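Local structure of stress-response A/B barrel domain-containing protein (Thermobifida fusca, 3BGU) at residues I22-L27 with R109-F114; A26-N31 with F74-D79. The protein is of unknown function but forms a dimer with a ferredoxin-like fold and binds nitrobenzene in a pocket of its stress-response A/B barrel domain. All coordinates share one frame; numbering follows the deposited sequence. Where two conformers were deposited one is given.

Contacts 1 and 2 are both buried in the antiparallel sheet and share strand 21-30, pairing its two edges with strands 106-115 and 74-81; their centres lie 8 Å apart, with Ala-26 and Leu-27 common to both. Contact 1 carries the polar chemistry of the nitrobenzene pocket, with His-24 and Arg-109 bound to the nitro group, whereas contact 2 supplies apolar walls from Phe-28 and Val-76 and runs out to a partly exposed end at Trp-30. A salt bridge from Arg-23 NE to Asp-79 OD1, 2.8 Å long, ties the two together. The sheet face bearing Ile-25, Leu-27 and Phe-114 meets the second subunit.

Contact 1. Residues I22-L27 with R109-F114; sequences IRHIAL and RVAVQF. With NBZ (nitrobenzene), chain N.
Gln-113 and His-24 face each other as a non-hydrogen-bonded antiparallel pair, their side chains lying side by side and pointing the same way. From CB, which rests on CG2 of Ile-22 at 3.8 Å, the Gln-113 chain passes CG beside the imidazole and then bends (chi2 84°). This bend delivers NE2 to His-24 ND1 at 2.9 Å in a nearly straight bond (168° at the hydrogen), with amide and ring almost coplanar. OE1 turns to Asn-71 of the second subunit, so both ends of the amide are held. Since ND1 accepts this bond, NE2 of His-24 is the donor to O2 of nitrobenzene, at 2.8 Å. Arg-109, extended from CG to NE, presents the edge of its guanidinium to the same nitro group: NE reaches O1 at 2.7 Å and NH2 reaches O2 at 2.9 Å. Ala-26 CB packs against O2 as well.

On the reverse of the sheet, Arg-23 lies alongside Phe-114, its CB over one ring face, 4.2 Å from the centroid, while Ile-25 CD1 meets the ring edge. Beyond the ring Arg-23 NE forms a salt bridge with Asp-79. Six backbone hydrogen bonds, two for each of the pairs Arg-23/Phe-114, Ile-25/Val-112 and Leu-27/Val-110, fix the register.

The chemistry implies a second-shell role for Gln-113: its bond to ND1 probably fixes the rotation of the imidazole, and three N-H groups then grip the two nitro oxygens, so the polar end of the pocket appears suited to an acceptor group of the nitro kind.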
ATOM      1  N   ILE A  22       2.575   9.049  -8.426  1.00  3.30           N
ATOM      2  CA  ILE A  22       3.391   8.326  -7.459  1.00  4.52           C
ATOM      3  C   ILE A  22       2.480   7.823  -6.383  1.00  3.19           C
ATOM      4  O   ILE A  22       1.795   8.621  -5.708  1.00  6.43           O
ATOM      5  CB  ILE A  22       4.469   9.219  -6.833  1.00  3.73           C
ATOM      6  CG1 ILE A  22       5.437   9.749  -7.891  1.00  2.41           C
ATOM      7  CG2 ILE A  22       5.226   8.457  -5.742  1.00  3.23           C
ATOM      8  CD1 ILE A  22       6.422  10.701  -7.398  1.00 10.74           C
ATOM      9  N   ARG A  23       2.439   6.516  -6.201  1.00  4.05           N
ATOM     10  CA  ARG A  23       1.748   5.928  -5.053  1.00  3.46           C
ATOM     11  C   ARG A  23       2.733   5.714  -3.907  1.00  2.34           C
ATOM     12  O   ARG A  23       3.680   4.987  -4.017  1.00  3.09           O
ATOM     13  CB  ARG A  23       0.988   4.663  -5.405  1.00  4.94           C
ATOM     14  CG  ARG A  23       0.446   3.935  -4.217  1.00  2.53           C
ATOM     15  CD  ARG A  23      -0.743   3.027  -4.626  1.00  3.53           C
ATOM     16  NE  ARG A  23      -1.896   3.841  -5.001  1.00  6.99           N
ATOM     17  CZ  ARG A  23      -3.039   3.317  -5.436  1.00  5.65           C
ATOM     18  NH1 ARG A  23      -3.179   2.013  -5.492  1.00  7.25           N
ATOM     19  NH2 ARG A  23      -4.029   4.121  -5.748  1.00  8.73           N
ATOM     20  N   HIS A  24       2.529   6.475  -2.849  1.00  2.44           N
ATOM     21  CA  HIS A  24       3.245   6.297  -1.590  1.00  2.89           C
ATOM     22  C   HIS A  24       2.441   5.361  -0.697  1.00  2.27           C
ATOM     23  O   HIS A  24       1.223   5.551  -0.458  1.00  2.61           O
ATOM     24  CB  HIS A  24       3.391   7.633  -0.869  1.00  2.55           C
ATOM     25  CG  HIS A  24       3.793   7.488   0.564  1.00  2.67           C
ATOM     26  ND1 HIS A  24       5.029   6.989   0.899  1.00  4.07           N
ATOM     27  CD2 HIS A  24       3.156   7.744   1.737  1.00  4.72           C
ATOM     28  CE1 HIS A  24       5.130   6.916   2.207  1.00  5.61           C
ATOM     29  NE2 HIS A  24       4.006   7.360   2.742  1.00  6.53           N
ATOM     30  N   ILE A  25       3.142   4.418  -0.094  1.00  2.21           N
ATOM     31  CA  ILE A  25       2.589   3.525   0.912  1.00  2.39           C
ATOM     32  C   ILE A  25       3.510   3.465   2.115  1.00  2.16           C
ATOM     33  O   ILE A  25       4.749   3.285   1.970  1.00  2.40           O
ATOM     34  CB  ILE A  25       2.425   2.125   0.416  1.00  2.67           C
ATOM     35  CG1 ILE A  25       1.386   2.133  -0.728  1.00  4.57           C
ATOM     36  CG2 ILE A  25       1.934   1.161   1.505  1.00  5.84           C
ATOM     37  CD1 ILE A  25       1.437   0.843  -1.624  1.00  5.90           C
ATOM     38  N   ALA A  26       2.910   3.573   3.288  1.00  2.64           N
ATOM     39  CA  ALA A  26       3.575   3.231   4.545  1.00  2.82           C
ATOM     40  C   ALA A  26       2.743   2.254   5.363  1.00  2.67           C
ATOM     41  O   ALA A  26       1.553   2.452   5.525  1.00  2.65           O
ATOM     42  CB  ALA A  26       3.845   4.491   5.376  1.00  5.19           C
ATOM     43  N   LEU A  27       3.412   1.213   5.864  1.00  2.54           N
ATOM     44  CA  LEU A  27       2.793   0.261   6.784  1.00  3.14           C
ATOM     45  C   LEU A  27       3.448   0.409   8.170  1.00  3.41           C
ATOM     46  O   LEU A  27       4.675   0.507   8.259  1.00  2.47           O
ATOM     47  CB  LEU A  27       2.918  -1.171   6.314  1.00  3.19           C
ATOM     48  CG  LEU A  27       2.455  -1.460   4.891  1.00  5.20           C
ATOM     49  CD1 LEU A  27       2.574  -2.952   4.545  1.00  5.76           C
ATOM     50  CD2 LEU A  27       0.999  -0.977   4.628  1.00  6.27           C
ATOM     51  N   ARG A 109       8.058   0.845  10.802  1.00  2.27           N
ATOM     52  CA  ARG A 109       7.395   1.486   9.648  1.00  2.68           C
ATOM     53  C   ARG A 109       8.147   1.058   8.389  1.00  2.47           C
ATOM     54  O   ARG A 109       9.396   1.168   8.359  1.00  3.55           O
ATOM     55  CB  ARG A 109       7.466   2.991   9.747  1.00  2.41           C
ATOM     56  CG  ARG A 109       6.997   3.781   8.540  1.00  3.77           C
ATOM     57  CD  ARG A 109       7.324   5.273   8.629  1.00  3.47           C
ATOM     58  NE  ARG A 109       6.945   5.958   7.408  1.00  4.07           N
ATOM     59  CZ  ARG A 109       7.719   6.042   6.322  1.00  4.11           C
ATOM     60  NH1 ARG A 109       8.921   5.471   6.276  1.00  9.28           N
ATOM     61  NH2 ARG A 109       7.297   6.660   5.219  1.00  4.53           N
ATOM     62  N   VAL A 110       7.441   0.565   7.357  1.00  2.91           N
ATOM     63  CA  VAL A 110       8.087   0.244   6.113  1.00  5.04           C
ATOM     64  C   VAL A 110       7.337   0.984   5.029  1.00  2.51           C
ATOM     65  O   VAL A 110       6.088   1.104   5.088  1.00  2.59           O
ATOM     66  CB  VAL A 110       8.068  -1.255   5.833  1.00  2.47           C
ATOM     67  CG1 VAL A 110       8.553  -1.532   4.387  1.00  9.79           C
ATOM     68  CG2 VAL A 110       8.881  -2.040   6.847  1.00  4.91           C
ATOM     69  N   ALA A 111       8.064   1.508   4.056  1.00  2.98           N
ATOM     70  CA  ALA A 111       7.473   2.366   3.006  1.00  2.40           C
ATOM     71  C   ALA A 111       8.063   1.998   1.609  1.00  2.55           C
ATOM     72  O   ALA A 111       9.211   1.516   1.456  1.00  2.55           O
ATOM     73  CB  ALA A 111       7.740   3.841   3.316  1.00  3.30           C
ATOM     74  N   VAL A 112       7.237   2.304   0.604  1.00  2.66           N
ATOM     75  CA  VAL A 112       7.599   2.280  -0.804  1.00  2.29           C
ATOM     76  C   VAL A 112       6.871   3.448  -1.479  1.00  2.47           C
ATOM     77  O   VAL A 112       5.710   3.752  -1.159  1.00  2.52           O
ATOM     78  CB  VAL A 112       7.201   0.914  -1.501  1.00  2.36           C
ATOM     79  CG1 VAL A 112       7.253   1.022  -3.012  1.00  2.86           C
ATOM     80  CG2 VAL A 112       8.123  -0.242  -1.011  1.00  2.50           C
ATOM     81  N   GLN A 113       7.533   4.060  -2.431  1.00  2.60           N
ATOM     82  CA  GLN A 113       6.828   4.876  -3.439  1.00  2.66           C
ATOM     83  C   GLN A 113       7.063   4.240  -4.836  1.00  2.57           C
ATOM     84  O   GLN A 113       8.187   3.906  -5.221  1.00  2.96           O
ATOM     85  CB  GLN A 113       7.352   6.304  -3.483  1.00  3.94           C
ATOM     86  CG  GLN A 113       7.160   7.104  -2.258  1.00  2.54           C
ATOM     87  CD  GLN A 113       8.230   6.910  -1.188  1.00  3.19           C
ATOM     88  OE1 GLN A 113       9.452   6.902  -1.463  1.00  4.64           O
ATOM     89  NE2 GLN A 113       7.775   6.785   0.054  1.00  2.98           N
ATOM     90  N   PHE A 114       5.985   3.981  -5.595  1.00  2.23           N
ATOM     91  CA  PHE A 114       6.073   3.436  -6.942  1.00  2.91           C
ATOM     92  C   PHE A 114       5.282   4.271  -7.933  1.00  2.55           C
ATOM     93  O   PHE A 114       4.374   5.004  -7.536  1.00  3.83           O
ATOM     94  CB  PHE A 114       5.738   1.940  -6.997  1.00  5.06           C
ATOM     95  CG  PHE A 114       4.298   1.594  -6.839  1.00  2.64           C
ATOM     96  CD1 PHE A 114       3.763   1.343  -5.590  1.00  2.99           C
ATOM     97  CD2 PHE A 114       3.504   1.428  -7.945  1.00  3.94           C
ATOM     98  CE1 PHE A 114       2.428   0.936  -5.446  1.00  2.71           C
ATOM     99  CE2 PHE A 114       2.157   1.088  -7.811  1.00  5.05           C
ATOM    100  CZ  PHE A 114       1.633   0.842  -6.567  1.00  2.66           C
TER
HETATM  101  C1  NBZ N 112       2.287   9.296   5.549  1.00  4.89           C
HETATM  102  C2  NBZ N 112       1.178  10.119   5.674  1.00  5.07           C
HETATM  103  C3  NBZ N 112       0.710  10.491   6.901  1.00  5.32           C
HETATM  104  C4  NBZ N 112       1.413  10.110   8.026  1.00  5.78           C
HETATM  105  C5  NBZ N 112       2.530   9.283   7.944  1.00  2.42           C
HETATM  106  C6  NBZ N 112       3.004   8.891   6.682  1.00  2.11           C
HETATM  107  N1  NBZ N 112       4.152   8.078   6.541  1.00  7.24           N
HETATM  108  O1  NBZ N 112       4.705   7.538   7.508  1.00  2.61           O
HETATM  109  O2  NBZ N 112       4.639   7.847   5.410  1.00  2.45           O

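Contact 2. Residues A26-N31 with F74-D79; sequences ALFRWN and FAVVAD. With NBZ (nitrobenzene), chain N; EDO (1,2-ethanediol), chain J.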
ATOM      1  N   ALA A  26       2.910   3.573   3.288  1.00  2.64           N
ATOM      2  CA  ALA A  26       3.575   3.231   4.545  1.00  2.82           C
ATOM      3  C   ALA A  26       2.743   2.254   5.363  1.00  2.67           C
ATOM      4  O   ALA A  26       1.553   2.452   5.525  1.00  2.65           O
ATOM      5  CB  ALA A  26       3.845   4.491   5.376  1.00  5.19           C
ATOM      6  N   LEU A  27       3.412   1.213   5.864  1.00  2.54           N
ATOM      7  CA  LEU A  27       2.793   0.261   6.784  1.00  3.14           C
ATOM      8  C   LEU A  27       3.448   0.409   8.170  1.00  3.41           C
ATOM      9  O   LEU A  27       4.675   0.507   8.259  1.00  2.47           O
ATOM     10  CB  LEU A  27       2.918  -1.171   6.314  1.00  3.19           C
ATOM     11  CG  LEU A  27       2.455  -1.460   4.891  1.00  5.20           C
ATOM     12  CD1 LEU A  27       2.574  -2.952   4.545  1.00  5.76           C
ATOM     13  CD2 LEU A  27       0.999  -0.977   4.628  1.00  6.27           C
ATOM     14  N   PHE A  28       2.601   0.480   9.192  1.00  3.05           N
ATOM     15  CA  PHE A  28       2.997   0.647  10.568  1.00  2.53           C
ATOM     16  C   PHE A  28       2.727  -0.607  11.392  1.00  3.94           C
ATOM     17  O   PHE A  28       1.686  -1.257  11.253  1.00  2.65           O
ATOM     18  CB  PHE A  28       2.227   1.779  11.226  1.00  2.59           C
ATOM     19  CG  PHE A  28       2.232   3.059  10.473  1.00  2.24           C
ATOM     20  CD1 PHE A  28       3.363   3.542   9.822  1.00  2.38           C
ATOM     21  CD2 PHE A  28       1.093   3.862  10.506  1.00  2.58           C
ATOM     22  CE1 PHE A  28       3.245   4.782   9.115  1.00  3.31           C
ATOM     23  CE2 PHE A  28       0.992   5.053   9.804  1.00  2.53           C
ATOM     24  CZ  PHE A  28       2.054   5.517   9.121  1.00  3.17           C
ATOM     25  N   ARG A  29       3.660  -0.878  12.299  0.50  2.90           N
ATOM     26  CA  ARG A  29       3.562  -1.905  13.360  0.50  5.32           C
ATOM     27  C   ARG A  29       3.655  -1.155  14.694  0.50  5.63           C
ATOM     28  O   ARG A  29       4.699  -0.555  14.996  0.50  4.14           O
ATOM     29  CB  ARG A  29       4.721  -2.894  13.234  0.50  7.00           C
ATOM     30  CG  ARG A  29       4.833  -3.946  14.361  0.50  5.67           C
ATOM     31  CD  ARG A  29       5.788  -5.105  13.974  0.50  3.26           C
ATOM     32  NE  ARG A  29       7.168  -4.842  14.361  0.50  7.33           N
ATOM     33  CZ  ARG A  29       7.689  -5.169  15.548  0.50  2.75           C
ATOM     34  NH1 ARG A  29       6.959  -5.799  16.455  0.50  2.00           N
ATOM     35  NH2 ARG A  29       8.953  -4.902  15.807  0.50  2.82           N
ATOM     36  N   TRP A  30       2.586  -1.165  15.487  1.00  6.98           N
ATOM     37  CA  TRP A  30       2.546  -0.382  16.720  1.00  8.15           C
ATOM     38  C   TRP A  30       3.472  -0.999  17.750  1.00  8.54           C
ATOM     39  O   TRP A  30       3.739  -2.206  17.683  1.00  8.23           O
ATOM     40  CB  TRP A  30       1.145  -0.276  17.286  1.00  8.12           C
ATOM     41  CG  TRP A  30       0.113   0.259  16.355  1.00  9.48           C
ATOM     42  CD1 TRP A  30      -1.101  -0.310  16.072  1.00  7.05           C
ATOM     43  CD2 TRP A  30       0.178   1.463  15.584  1.00  5.21           C
ATOM     44  NE1 TRP A  30      -1.785   0.470  15.236  1.00  4.11           N
ATOM     45  CE2 TRP A  30      -1.030   1.564  14.886  1.00  7.06           C
ATOM     46  CE3 TRP A  30       1.131   2.499  15.445  1.00  8.26           C
ATOM     47  CZ2 TRP A  30      -1.324   2.649  14.069  1.00  2.52           C
ATOM     48  CZ3 TRP A  30       0.847   3.564  14.597  1.00  9.17           C
ATOM     49  CH2 TRP A  30      -0.366   3.608  13.889  1.00  4.05           C
ATOM     50  N   ASN A  31       3.959  -0.163  18.672  1.00  7.82           N
ATOM     51  CA  ASN A  31       4.703  -0.668  19.818  1.00  5.31           C
ATOM     52  C   ASN A  31       3.678  -0.982  20.951  1.00  8.17           C
ATOM     53  O   ASN A  31       2.465  -0.843  20.757  1.00  7.74           O
ATOM     54  CB  ASN A  31       5.860   0.289  20.208  1.00  6.92           C
ATOM     55  CG  ASN A  31       5.385   1.635  20.559  1.00  3.44           C
ATOM     56  OD1 ASN A  31       4.363   1.771  21.215  1.00 13.81           O
ATOM     57  ND2 ASN A  31       6.164   2.674  20.196  1.00  6.39           N
ATOM     58  N   PHE A  74      -1.439  -1.208  10.442  1.00  2.34           N
ATOM     59  CA  PHE A  74      -2.051  -0.004   9.866  1.00  2.29           C
ATOM     60  C   PHE A  74      -1.343   0.319   8.542  1.00  2.60           C
ATOM     61  O   PHE A  74      -0.118   0.131   8.448  1.00  3.71           O
ATOM     62  CB  PHE A  74      -1.965   1.163  10.918  1.00  2.18           C
ATOM     63  CG  PHE A  74      -2.961   2.247  10.689  1.00  2.62           C
ATOM     64  CD1 PHE A  74      -2.697   3.224   9.768  1.00  2.16           C
ATOM     65  CD2 PHE A  74      -4.139   2.297  11.438  1.00  2.41           C
ATOM     66  CE1 PHE A  74      -3.582   4.241   9.528  1.00  2.89           C
ATOM     67  CE2 PHE A  74      -5.067   3.322  11.181  1.00  2.60           C
ATOM     68  CZ  PHE A  74      -4.774   4.277  10.204  1.00  5.77           C
ATOM     69  N   ALA A  75      -2.120   0.851   7.591  1.00  2.60           N
ATOM     70  CA  ALA A  75      -1.652   1.280   6.257  1.00  3.32           C
ATOM     71  C   ALA A  75      -2.076   2.706   5.980  1.00  3.51           C
ATOM     72  O   ALA A  75      -3.221   3.097   6.342  1.00  2.69           O
ATOM     73  CB  ALA A  75      -2.235   0.354   5.148  1.00  3.24           C
ATOM     74  N   VAL A  76      -1.203   3.486   5.348  0.50  2.20           N
ATOM     75  CA  VAL A  76      -1.622   4.738   4.687  0.50  2.62           C
ATOM     76  C   VAL A  76      -1.093   4.748   3.233  0.50  2.34           C
ATOM     77  O   VAL A  76       0.065   4.402   2.979  0.50  2.45           O
ATOM     78  CB  VAL A  76      -1.177   5.999   5.477  0.50  2.11           C
ATOM     79  CG1 VAL A  76       0.341   6.026   5.597  0.50  2.55           C
ATOM     80  CG2 VAL A  76      -1.683   7.292   4.813  0.50  5.19           C
ATOM     81  N   VAL A  77      -1.943   5.184   2.294  1.00  2.51           N
ATOM     82  CA  VAL A  77      -1.632   5.260   0.858  1.00  4.80           C
ATOM     83  C   VAL A  77      -1.960   6.682   0.391  1.00  3.85           C
ATOM     84  O   VAL A  77      -3.000   7.236   0.742  1.00  5.65           O
ATOM     85  CB  VAL A  77      -2.470   4.259   0.021  1.00  5.23           C
ATOM     86  CG1 VAL A  77      -1.979   4.195  -1.442  1.00  9.41           C
ATOM     87  CG2 VAL A  77      -2.504   2.859   0.679  1.00  5.35           C
ATOM     88  N   ALA A  78      -1.054   7.266  -0.384  1.00  3.17           N
ATOM     89  CA  ALA A  78      -1.248   8.630  -0.885  1.00  4.52           C
ATOM     90  C   ALA A  78      -0.736   8.680  -2.287  1.00  4.61           C
ATOM     91  O   ALA A  78       0.386   8.221  -2.543  1.00  5.06           O
ATOM     92  CB  ALA A  78      -0.488   9.675  -0.030  1.00  2.54           C
ATOM     93  N   ASP A  79      -1.557   9.193  -3.212  1.00  3.45           N
ATOM     94  CA  ASP A  79      -1.235   9.292  -4.625  1.00  5.41           C
ATOM     95  C   ASP A  79      -0.974  10.741  -4.951  1.00  6.20           C
ATOM     96  O   ASP A  79      -1.877  11.566  -4.800  1.00  4.92           O
ATOM     97  CB  ASP A  79      -2.321   8.731  -5.567  1.00  3.83           C
ATOM     98  CG  ASP A  79      -2.653   7.323  -5.288  1.00  9.38           C
ATOM     99  OD1 ASP A  79      -1.732   6.587  -4.825  1.00  6.71           O
ATOM    100  OD2 ASP A  79      -3.816   6.890  -5.468  1.00 12.61           O
TER
HETATM  101  C1  NBZ N 112       2.287   9.296   5.549  1.00  4.89           C
HETATM  102  C2  NBZ N 112       1.178  10.119   5.674  1.00  5.07           C
HETATM  103  C3  NBZ N 112       0.710  10.491   6.901  1.00  5.32           C
HETATM  104  C4  NBZ N 112       1.413  10.110   8.026  1.00  5.78           C
HETATM  105  C5  NBZ N 112       2.530   9.283   7.944  1.00  2.42           C
HETATM  106  C6  NBZ N 112       3.004   8.891   6.682  1.00  2.11           C
HETATM  107  N1  NBZ N 112       4.152   8.078   6.541  1.00  7.24           N
HETATM  108  O1  NBZ N 112       4.705   7.538   7.508  1.00  2.61           O
HETATM  109  O2  NBZ N 112       4.639   7.847   5.410  1.00  2.45           O
HETATM  110  C1  EDO J 108      -0.263  -4.457  18.706  1.00 21.39           C
HETATM  111  O1  EDO J 108       0.693  -4.974  19.638  1.00 23.08           O
HETATM  112  C2  EDO J 108       0.452  -4.341  17.383  1.00 12.07           C
HETATM  113  O2  EDO J 108       1.857  -4.619  17.556  1.00 28.01           O
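Phe-28 and Phe-74 form a hydrogen-bonded antiparallel pair whose side chains run side by side and point the same way, CD2 of Phe-28 coming 3.9 Å from CD1 of Phe-74. With CG beside its own backbone N (chi1 -51°), Phe-28 turns its ring edge to nitrobenzene, CE1 lying 3.5 Å from O1. In the conformer given, Val-76 sets CG1 between the CZ of Phe-28, at 4.0 Å, and ligand carbon C1, at 3.8 Å, adding to the apolar wall of the pocket. Replacing Phe-28 by an alanine is likely to open a gap beside Phe-74 and leave O1 of nitrobenzene without its aromatic edge.

The backbone pairing is regular here as well: Ala-26 and Val-76 exchange two nearly straight hydrogen bonds, and Phe-28 N donates to Phe-74 O. On the other face Leu-27 CD2 touches Ala-75 CB at 3.5 Å, near the second subunit, whose Phe-114 packs on Ala-75.

Toward Trp-30 the pairing slackens. The return bond from Phe-74 N to Phe-28 O is weak, with an angle of only 131°, and Trp-30 N bonds to the carboxylate OD2 of Asp-73. Trp-30, partly exposed, still reaches across, its CZ2 meeting CB of Phe-74 at 3.5 Å, and helix 36-48 lies against both side chains. A 1,2-ethanediol molecule, probably from the crystallisation liquor, binds Trp-30 O at this end.

Across these strands the side-chain contacts are apolar, which suggests that this wall holds the ligand mainly by shape and van der Waals contact, with the Phe-28 edge beside O1, its hydrogen bonds coming from His-24 and Arg-109.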